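Local coordinates for DUF1491 domain-containing protein (Caulobacter crescentus, PDB 4GOQ) that is of unknown function and forms a small alpha/beta domain of the DUF1491 family, with a mixed five-stranded sheet between two helices, at residues A[11-16]-A[102-107]; A[24-29]-A[89-94]; A[47-52]-A[71-76]. One frame throughout, in Å; residues are numbered along the deposited sequence.

Interaction 1: A[11-16]-A[102-107]; sequences AALIRR and HFLTEP
R16 leaves helix 6-19 with CG anti to the backbone N (chi1 -164°), and a kink at chi3 (49°) then folds the far end of the chain round so that its guanidinium edge meets the carbonyl of F103. The contact lies in an alpha/beta layer fold: helix 6-19 packs on one face of the mixed sheet, and the loop following the last strand, 91-97, runs beside it on that same face. R16 grips F103 O side-on with two nitrogens, NE at 2.8 Å and NH2 at 3.0 Å. The oxygen lies close to the guanidinium plane, and neither bond is straight, since two roughly parallel N-H groups share one acceptor. Over the centre of one guanidinium face sits the T105 methyl, with CG2 3.6 Å from R16 CZ; A12 O, one helical turn back, lies toward the rim of the opposite face. The group is thus held at its edge and flanked above and below.

Deeper in, L13 makes the apolar part of the contact through a single branch. Its CD1 is 3.9 Å from F103 CB and 4.0 Å from L104 CD2, and it also abuts the carbonyl oxygens of H102 and F103. Beyond the pair, L13 reaches V93 and I95 of the sheet, while E106 is hydrogen-bonded to W64 and W9. The loop is braced internally where L104 N donates to H102 ND1 at 3.0 Å, the nitrogen lying almost in the imidazole plane.

Interaction 2: A[24-29]-A[89-94]; sequences ATVARK and DIWVVE
T25 and E94 form an antiparallel hydrogen-bonded pair in which T25 N to E94 O and E94 N to T25 O both measure 2.9 Å. V26 and V93 follow as a non-hydrogen-bonded pair, after which the ladder changes step. V92 O takes two donors at once, A27 N at 2.8 Å and R28 N at 3.1 Å; the R28 N-H lies in the carbonyl plane, on a lone pair, whereas that of A27 comes in tilted 29° from it. V92 N returns a bond to R28 O at 3.0 Å. Two residues facing one make this a classic beta bulge, set in an edge strand of the sheet, 23-28, where it pairs with 91-97 in the mixed sheet.

Among the side-chain polar contacts, R28 reaches past the start of strand 91-97, its chain extended from CG to NE, and delivers NH1 to I90 O at 2.7 Å, on an in-plane lone pair. The same nitrogen also bonds P88 O. Two other polar groups turn elsewhere: the E94 carboxylate forms a salt bridge with K40, and the indole NE1 of W91 donates to D31 O.

One group of apolar contacts gathers round W91. K29 lies alongside the indole, pointing the same way, and its CG rests 3.7 Å from W91 CH2 in an off-centre CH-pi contact over the six-membered ring. V26 CG1 approaches the same ring obliquely, 3.9 Å from W91 CE3. Away from the indole, A27 CB packs on V92 CG1 at 4.0 Å, and R28 CB on V92 CB. V26 also meets V10 and I14 of helix 6-19, whereas R28 faces helix 74-86 and touches A84.

Interaction 3: A[47-52]-A[71-76]; sequences GTARLF and TFEPDL
L76, near the N-terminal end of helix 74-86, points its isobutyl group down onto strand 48-56, where A49 and L51 point back at it. Its CG stands anti to the carbonyl carbon (chi1 -49°), which carries the branch toward the strand, and chi2 near 180° turns CD1 to A49 and CD2 toward L51 CB. CD1 settles 3.6 Å from A49 CB and 3.5 Å from A49 O. L51 replies with its own CD2, which passes beside the L76 backbone at 3.6 Å from L76 O.

E73 meets A49 with its aliphatic part: CG is 4.1 Å from A49 CB. Its carboxylate reaches further. OE1 receives a hydrogen bond of 2.7 Å from a water that also makes a weak, long bond to G47 O, and OE2 forms a salt bridge with K40 and binds a glycerol, probably from the crystallisation liquor.

Strand 48-56 starts at a G1 beta bulge, with G47 and T48 both facing D43 of the adjacent antiparallel strand 37-43. Helix 74-86 covers the sheet face bearing A49 and L51, while R50 and F52 point to the other face and meet H102 of the C-terminal loop.

In the fold
The three contacts are nested along the chain: interaction 3 falls within the loop closed by interaction 2, which itself falls within that closed by interaction 1. Helix 6-19 leads into strand 23-28, and helix 74-86 into strand 91-97. Interaction 1 lies on the sheet face covered by helix 6-19, interaction 2 joins two strands of the sheet, and interaction 3 lies on the face covered by helix 74-86. Centres of interactions 1 and 2 are about 13 Å apart, those of 2 and 3 about 16 Å, and those of 1 and 3 about 19 Å. I14 packs on V26, and K40 bridges the carboxylates of E94 and E73. Chain ends and middle are thereby tied into one compact domain.

Interaction 1: A[11-16]-A[102-107]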
loop_
_atom_site.group_PDB
_atom_site.type_symbol
_atom_site.label_atom_id
_atom_site.label_comp_id
_atom_site.label_asym_id
_atom_site.label_seq_id
_atom_site.Cartn_x
_atom_site.Cartn_y
_atom_site.Cartn_z
ATOM N N ALA A 11 -2.342 10.123 5.109
ATOM C CA ALA A 11 -3.482 10.575 5.927
ATOM C C ALA A 11 -4.787 10.486 5.125
ATOM O O ALA A 11 -5.815 10.061 5.663
ATOM C CB ALA A 11 -3.254 12.003 6.440
ATOM N N ALA A 12 -4.748 10.866 3.837
ATOM C CA ALA A 12 -5.939 10.793 2.992
ATOM C C ALA A 12 -6.357 9.323 2.778
ATOM O O ALA A 12 -7.544 9.010 2.783
ATOM C CB ALA A 12 -5.672 11.457 1.643
ATOM N N LEU A 13 -5.382 8.435 2.543
ATOM C CA LEU A 13 -5.682 7.010 2.317
ATOM C C LEU A 13 -6.338 6.382 3.574
ATOM O O LEU A 13 -7.396 5.732 3.467
ATOM C CB LEU A 13 -4.408 6.253 1.930
ATOM C CG LEU A 13 -4.529 4.693 1.842
ATOM C CD1 LEU A 13 -5.453 4.268 0.667
ATOM C CD2 LEU A 13 -3.162 4.084 1.590
ATOM N N ILE A 14 -5.734 6.621 4.756
ATOM C CA ILE A 14 -6.245 6.118 6.052
ATOM C C ILE A 14 -7.629 6.626 6.271
ATOM O O ILE A 14 -8.531 5.845 6.572
ATOM C CB ILE A 14 -5.328 6.503 7.256
ATOM C CG1 ILE A 14 -3.934 5.907 7.123
ATOM C CG2 ILE A 14 -5.975 6.150 8.613
ATOM C CD1 ILE A 14 -2.945 6.583 8.111
ATOM N N ARG A 15 -7.827 7.937 6.092
ATOM C CA ARG A 15 -9.115 8.576 6.283
ATOM C C ARG A 15 -10.183 7.957 5.392
ATOM O O ARG A 15 -11.255 7.605 5.882
ATOM C CB ARG A 15 -8.989 10.084 6.010
ATOM C CG ARG A 15 -10.297 10.784 5.806
ATOM C CD ARG A 15 -9.994 12.265 5.738
ATOM N NE ARG A 15 -11.107 13.027 5.191
ATOM C CZ ARG A 15 -12.171 13.405 5.888
ATOM N NH1 ARG A 15 -12.306 13.038 7.161
ATOM N NH2 ARG A 15 -13.128 14.112 5.311
ATOM N N ARG A 16 -9.891 7.817 4.089
ATOM C CA ARG A 16 -10.796 7.210 3.120
ATOM C C ARG A 16 -11.146 5.755 3.494
ATOM O O ARG A 16 -12.303 5.355 3.398
ATOM C CB ARG A 16 -10.124 7.262 1.725
ATOM C CG ARG A 16 -11.024 7.043 0.542
ATOM C CD ARG A 16 -10.426 7.586 -0.758
ATOM N NE ARG A 16 -9.038 7.156 -0.984
ATOM C CZ ARG A 16 -7.976 7.964 -0.957
ATOM N NH1 ARG A 16 -8.127 9.267 -0.722
ATOM N NH2 ARG A 16 -6.757 7.477 -1.184
ATOM N N HIS A 102 -8.631 -1.533 -1.812
ATOM C CA HIS A 102 -7.365 -0.901 -1.481
ATOM C C HIS A 102 -7.532 0.623 -1.237
ATOM O O HIS A 102 -6.597 1.238 -0.715
ATOM C CB HIS A 102 -6.316 -1.171 -2.576
ATOM C CG HIS A 102 -6.837 -0.876 -3.953
ATOM N ND1 HIS A 102 -7.100 0.406 -4.362
ATOM C CD2 HIS A 102 -7.176 -1.732 -4.946
ATOM C CE1 HIS A 102 -7.556 0.306 -5.600
ATOM N NE2 HIS A 102 -7.624 -0.967 -5.994
ATOM N N PHE A 103 -8.686 1.246 -1.651
ATOM C CA PHE A 103 -8.980 2.692 -1.478
ATOM C C PHE A 103 -7.953 3.622 -2.173
ATOM O O PHE A 103 -7.858 4.812 -1.846
ATOM C CB PHE A 103 -9.092 3.053 0.029
ATOM C CG PHE A 103 -10.214 2.286 0.695
ATOM C CD1 PHE A 103 -11.536 2.709 0.579
ATOM C CD2 PHE A 103 -9.959 1.101 1.383
ATOM C CE1 PHE A 103 -12.573 1.993 1.197
ATOM C CE2 PHE A 103 -10.998 0.388 1.996
ATOM C CZ PHE A 103 -12.294 0.841 1.903
ATOM N N LEU A 104 -7.208 3.091 -3.143
ATOM C CA LEU A 104 -6.227 3.906 -3.875
ATOM C C LEU A 104 -6.933 4.691 -4.958
ATOM O O LEU A 104 -7.769 4.124 -5.661
ATOM C CB LEU A 104 -5.131 3.005 -4.485
ATOM C CG LEU A 104 -4.282 2.227 -3.447
ATOM C CD1 LEU A 104 -3.463 1.112 -4.115
ATOM C CD2 LEU A 104 -3.427 3.180 -2.609
ATOM N N THR A 105 -6.585 5.973 -5.132
ATOM C CA THR A 105 -7.260 6.782 -6.180
ATOM C C THR A 105 -6.538 6.701 -7.523
ATOM O O THR A 105 -7.165 6.931 -8.553
ATOM C CB THR A 105 -7.436 8.240 -5.762
ATOM O OG1 THR A 105 -6.158 8.863 -5.611
ATOM C CG2 THR A 105 -8.258 8.390 -4.498
ATOM N N GLU A 106 -5.223 6.414 -7.514
ATOM C CA GLU A 106 -4.413 6.299 -8.733
ATOM C C GLU A 106 -4.711 4.968 -9.428
ATOM O O GLU A 106 -5.137 4.029 -8.756
ATOM C CB GLU A 106 -2.902 6.401 -8.414
ATOM C CG GLU A 106 -2.471 7.661 -7.660
ATOM C CD GLU A 106 -2.667 7.641 -6.156
ATOM O OE1 GLU A 106 -2.994 6.566 -5.600
ATOM O OE2 GLU A 106 -2.551 8.724 -5.536
ATOM N N PRO A 107 -4.422 4.830 -10.741
ATOM C CA PRO A 107 -4.667 3.545 -11.413
ATOM C C PRO A 107 -3.844 2.413 -10.823
ATOM O O PRO A 107 -2.728 2.606 -10.329
ATOM C CB PRO A 107 -4.255 3.821 -12.863
ATOM C CG PRO A 107 -4.390 5.295 -13.030
ATOM C CD PRO A 107 -3.922 5.837 -11.699
#

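Interaction 2: A[24-29]-A[89-94]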
loop_
_atom_site.group_PDB
_atom_site.type_symbol
_atom_site.label_atom_id
_atom_site.label_comp_id
_atom_site.label_asym_id
_atom_site.label_seq_id
_atom_site.Cartn_x
_atom_site.Cartn_y
_atom_site.Cartn_z
ATOM N N ALA A 24 -7.431 0.526 8.752
ATOM C CA ALA A 24 -6.250 1.001 8.025
ATOM C C ALA A 24 -5.220 1.471 9.017
ATOM O O ALA A 24 -5.524 2.328 9.853
ATOM C CB ALA A 24 -6.628 2.112 7.068
ATOM N N THR A 25 -4.020 0.907 8.963
ATOM C CA THR A 25 -3.003 1.318 9.925
ATOM C C THR A 25 -1.642 1.463 9.243
ATOM O O THR A 25 -1.378 0.876 8.199
ATOM C CB THR A 25 -2.998 0.381 11.157
ATOM O OG1 THR A 25 -2.069 0.855 12.127
ATOM C CG2 THR A 25 -2.720 -1.051 10.815
ATOM N N VAL A 26 -0.824 2.304 9.818
ATOM C CA VAL A 26 0.517 2.550 9.311
ATOM C C VAL A 26 1.386 1.481 9.992
ATOM O O VAL A 26 1.620 1.551 11.207
ATOM C CB VAL A 26 0.976 4.001 9.600
ATOM C CG1 VAL A 26 2.465 4.163 9.282
ATOM C CG2 VAL A 26 0.141 5.002 8.787
ATOM N N ALA A 27 1.826 0.491 9.216
ATOM C CA ALA A 27 2.676 -0.612 9.700
ATOM C C ALA A 27 4.132 -0.191 9.729
ATOM O O ALA A 27 4.922 -0.782 10.450
ATOM C CB ALA A 27 2.502 -1.839 8.835
ATOM N N ARG A 28 4.490 0.818 8.937
ATOM C CA ARG A 28 5.842 1.390 8.964
ATOM C C ARG A 28 5.758 2.862 8.579
ATOM O O ARG A 28 5.243 3.209 7.515
ATOM C CB ARG A 28 6.845 0.628 8.071
ATOM C CG ARG A 28 8.293 1.016 8.359
ATOM C CD ARG A 28 9.288 0.314 7.440
ATOM N NE ARG A 28 10.692 0.509 7.873
ATOM C CZ ARG A 28 11.459 1.544 7.532
ATOM N NH1 ARG A 28 10.981 2.513 6.762
ATOM N NH2 ARG A 28 12.707 1.626 7.975
ATOM N N LYS A 29 6.246 3.722 9.458
ATOM C CA LYS A 29 6.248 5.156 9.197
ATOM C C LYS A 29 7.564 5.507 8.524
ATOM O O LYS A 29 8.603 5.455 9.183
ATOM C CB LYS A 29 6.078 5.917 10.539
ATOM C CG LYS A 29 5.657 7.371 10.389
ATOM C CD LYS A 29 5.408 8.029 11.752
ATOM C CE LYS A 29 6.681 8.462 12.450
ATOM N NZ LYS A 29 6.443 8.786 13.884
ATOM N N ASP A 89 13.503 4.441 4.042
ATOM C CA ASP A 89 12.563 5.582 4.085
ATOM C C ASP A 89 11.122 5.150 3.717
ATOM O O ASP A 89 10.213 5.997 3.624
ATOM C CB ASP A 89 13.033 6.675 3.092
ATOM C CG ASP A 89 14.246 7.474 3.546
ATOM O OD1 ASP A 89 14.562 7.445 4.758
ATOM O OD2 ASP A 89 14.842 8.175 2.700
ATOM N N ILE A 90 10.926 3.853 3.437
ATOM C CA ILE A 90 9.627 3.361 2.969
ATOM C C ILE A 90 8.529 3.317 4.071
ATOM O O ILE A 90 8.778 2.986 5.238
ATOM C CB ILE A 90 9.765 1.968 2.268
ATOM C CG1 ILE A 90 8.666 1.765 1.213
ATOM C CG2 ILE A 90 9.840 0.783 3.284
ATOM C CD1 ILE A 90 8.905 0.534 0.195
ATOM N N TRP A 91 7.305 3.635 3.646
ATOM C CA TRP A 91 6.081 3.514 4.418
ATOM C C TRP A 91 5.441 2.199 4.092
ATOM O O TRP A 91 5.569 1.710 2.968
ATOM C CB TRP A 91 5.077 4.629 4.053
ATOM C CG TRP A 91 5.454 5.999 4.534
ATOM C CD1 TRP A 91 6.428 6.808 4.033
ATOM C CD2 TRP A 91 4.782 6.752 5.544
ATOM N NE1 TRP A 91 6.415 8.021 4.683
ATOM C CE2 TRP A 91 5.420 8.010 5.625
ATOM C CE3 TRP A 91 3.706 6.475 6.409
ATOM C CZ2 TRP A 91 5.011 9.004 6.525
ATOM C CZ3 TRP A 91 3.308 7.449 7.314
ATOM C CH2 TRP A 91 3.957 8.700 7.364
ATOM N N VAL A 92 4.730 1.623 5.056
ATOM C CA VAL A 92 3.942 0.424 4.809
ATOM C C VAL A 92 2.586 0.703 5.416
ATOM O O VAL A 92 2.501 1.068 6.593
ATOM C CB VAL A 92 4.573 -0.904 5.336
ATOM C CG1 VAL A 92 3.640 -2.099 5.051
ATOM C CG2 VAL A 92 5.963 -1.149 4.714
ATOM N N VAL A 93 1.529 0.537 4.614
ATOM C CA VAL A 93 0.163 0.782 5.051
ATOM C C VAL A 93 -0.603 -0.501 4.880
ATOM O O VAL A 93 -0.573 -1.091 3.794
ATOM C CB VAL A 93 -0.509 1.963 4.279
ATOM C CG1 VAL A 93 -1.969 2.099 4.697
ATOM C CG2 VAL A 93 0.239 3.288 4.523
ATOM N N GLU A 94 -1.254 -0.967 5.950
ATOM C CA GLU A 94 -2.024 -2.214 5.854
ATOM C C GLU A 94 -3.495 -1.857 5.964
ATOM O O GLU A 94 -3.889 -1.071 6.830
ATOM C CB GLU A 94 -1.567 -3.213 6.957
ATOM C CG GLU A 94 -2.200 -4.584 6.853
ATOM C CD GLU A 94 -1.516 -5.650 7.698
ATOM O OE1 GLU A 94 -0.830 -5.288 8.679
ATOM O OE2 GLU A 94 -1.668 -6.851 7.382
#

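Interaction 3: A[47-52]-A[71-76]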
loop_
_atom_site.group_PDB
_atom_site.type_symbol
_atom_site.label_atom_id
_atom_site.label_comp_id
_atom_site.label_asym_id
_atom_site.label_seq_id
_atom_site.Cartn_x
_atom_site.Cartn_y
_atom_site.Cartn_z
ATOM N N GLY A 47 -10.101 -14.296 2.255
ATOM C CA GLY A 47 -8.938 -14.809 2.971
ATOM C C GLY A 47 -7.670 -14.657 2.153
ATOM O O GLY A 47 -6.773 -15.508 2.216
ATOM N N THR A 48 -7.602 -13.570 1.348
ATOM C CA THR A 48 -6.461 -13.324 0.487
ATOM C C THR A 48 -5.944 -11.889 0.628
ATOM O O THR A 48 -6.600 -11.061 1.251
ATOM C CB THR A 48 -6.792 -13.649 -0.954
ATOM O OG1 THR A 48 -5.548 -13.696 -1.668
ATOM C CG2 THR A 48 -7.785 -12.645 -1.579
ATOM N N ALA A 49 -4.762 -11.605 0.044
ATOM C CA ALA A 49 -4.174 -10.279 0.180
ATOM C C ALA A 49 -3.341 -9.898 -1.034
ATOM O O ALA A 49 -2.850 -10.760 -1.778
ATOM C CB ALA A 49 -3.328 -10.229 1.445
ATOM N N ARG A 50 -3.185 -8.585 -1.234
ATOM C CA ARG A 50 -2.394 -8.061 -2.326
ATOM C C ARG A 50 -1.427 -7.027 -1.793
ATOM O O ARG A 50 -1.703 -6.391 -0.777
ATOM C CB ARG A 50 -3.297 -7.434 -3.409
ATOM C CG ARG A 50 -4.135 -8.464 -4.176
ATOM C CD ARG A 50 -5.088 -7.753 -5.132
ATOM N NE ARG A 50 -6.090 -6.949 -4.421
ATOM C CZ ARG A 50 -6.901 -6.074 -5.013
ATOM N NH1 ARG A 50 -6.848 -5.896 -6.320
ATOM N NH2 ARG A 50 -7.774 -5.376 -4.296
ATOM N N LEU A 51 -0.315 -6.852 -2.485
ATOM C CA LEU A 51 0.675 -5.840 -2.102
ATOM C C LEU A 51 0.894 -4.934 -3.316
ATOM O O LEU A 51 1.060 -5.430 -4.438
ATOM C CB LEU A 51 1.961 -6.538 -1.648
ATOM C CG LEU A 51 2.965 -5.749 -0.829
ATOM C CD1 LEU A 51 2.371 -5.319 0.519
ATOM C CD2 LEU A 51 4.176 -6.626 -0.533
ATOM N N PHE A 52 0.798 -3.611 -3.102
ATOM C CA PHE A 52 0.938 -2.617 -4.155
ATOM C C PHE A 52 2.136 -1.709 -3.863
ATOM O O PHE A 52 2.302 -1.267 -2.721
ATOM C CB PHE A 52 -0.370 -1.772 -4.287
ATOM C CG PHE A 52 -1.604 -2.577 -4.641
ATOM C CD1 PHE A 52 -1.853 -2.956 -5.956
ATOM C CD2 PHE A 52 -2.522 -2.941 -3.664
ATOM C CE1 PHE A 52 -2.994 -3.692 -6.286
ATOM C CE2 PHE A 52 -3.672 -3.660 -3.998
ATOM C CZ PHE A 52 -3.893 -4.047 -5.303
ATOM N N THR A 71 -1.167 -16.047 -2.839
ATOM C CA THR A 71 -2.343 -16.300 -1.996
ATOM C C THR A 71 -1.881 -16.626 -0.554
ATOM O O THR A 71 -2.717 -16.747 0.350
ATOM C CB THR A 71 -3.214 -17.441 -2.549
ATOM O OG1 THR A 71 -2.423 -18.619 -2.668
ATOM C CG2 THR A 71 -3.888 -17.079 -3.875
ATOM N N PHE A 72 -0.547 -16.750 -0.353
ATOM C CA PHE A 72 0.071 -17.050 0.954
ATOM C C PHE A 72 0.630 -15.760 1.527
ATOM O O PHE A 72 1.684 -15.275 1.102
ATOM C CB PHE A 72 1.138 -18.141 0.803
ATOM C CG PHE A 72 1.511 -18.776 2.122
ATOM C CD1 PHE A 72 0.600 -19.564 2.817
ATOM C CD2 PHE A 72 2.765 -18.564 2.683
ATOM C CE1 PHE A 72 0.950 -20.153 4.040
ATOM C CE2 PHE A 72 3.116 -19.157 3.907
ATOM C CZ PHE A 72 2.198 -19.913 4.593
ATOM N N GLU A 73 -0.147 -15.134 2.431
ATOM C CA GLU A 73 0.121 -13.804 2.986
ATOM C C GLU A 73 1.562 -13.629 3.551
ATOM O O GLU A 73 2.168 -12.574 3.304
ATOM C CB GLU A 73 -0.912 -13.452 4.050
ATOM C CG GLU A 73 -0.946 -11.962 4.325
ATOM C CD GLU A 73 -1.909 -11.564 5.419
ATOM O OE1 GLU A 73 -3.082 -12.002 5.389
ATOM O OE2 GLU A 73 -1.482 -10.808 6.315
ATOM N N PRO A 74 2.170 -14.625 4.240
ATOM C CA PRO A 74 3.542 -14.406 4.740
ATOM C C PRO A 74 4.557 -14.031 3.648
ATOM O O PRO A 74 5.531 -13.370 3.980
ATOM C CB PRO A 74 3.881 -15.731 5.403
ATOM C CG PRO A 74 2.556 -16.201 5.930
ATOM C CD PRO A 74 1.619 -15.886 4.780
ATOM N N ASP A 75 4.332 -14.423 2.365
ATOM C CA ASP A 75 5.185 -13.969 1.249
ATOM C C ASP A 75 5.119 -12.433 1.073
ATOM O O ASP A 75 6.098 -11.796 0.664
ATOM C CB ASP A 75 4.765 -14.641 -0.068
ATOM C CG ASP A 75 4.998 -16.129 -0.107
ATOM O OD1 ASP A 75 6.061 -16.592 0.438
ATOM O OD2 ASP A 75 4.120 -16.849 -0.648
ATOM N N LEU A 76 3.958 -11.839 1.350
ATOM C CA LEU A 76 3.792 -10.371 1.230
ATOM C C LEU A 76 4.496 -9.690 2.394
ATOM O O LEU A 76 5.174 -8.691 2.185
ATOM C CB LEU A 76 2.317 -9.944 1.151
ATOM C CG LEU A 76 1.435 -10.719 0.134
ATOM C CD1 LEU A 76 0.042 -10.110 0.087
ATOM C CD2 LEU A 76 2.051 -10.719 -1.270
HETATM O O HOH W 1 -4.692 -13.215 3.636
#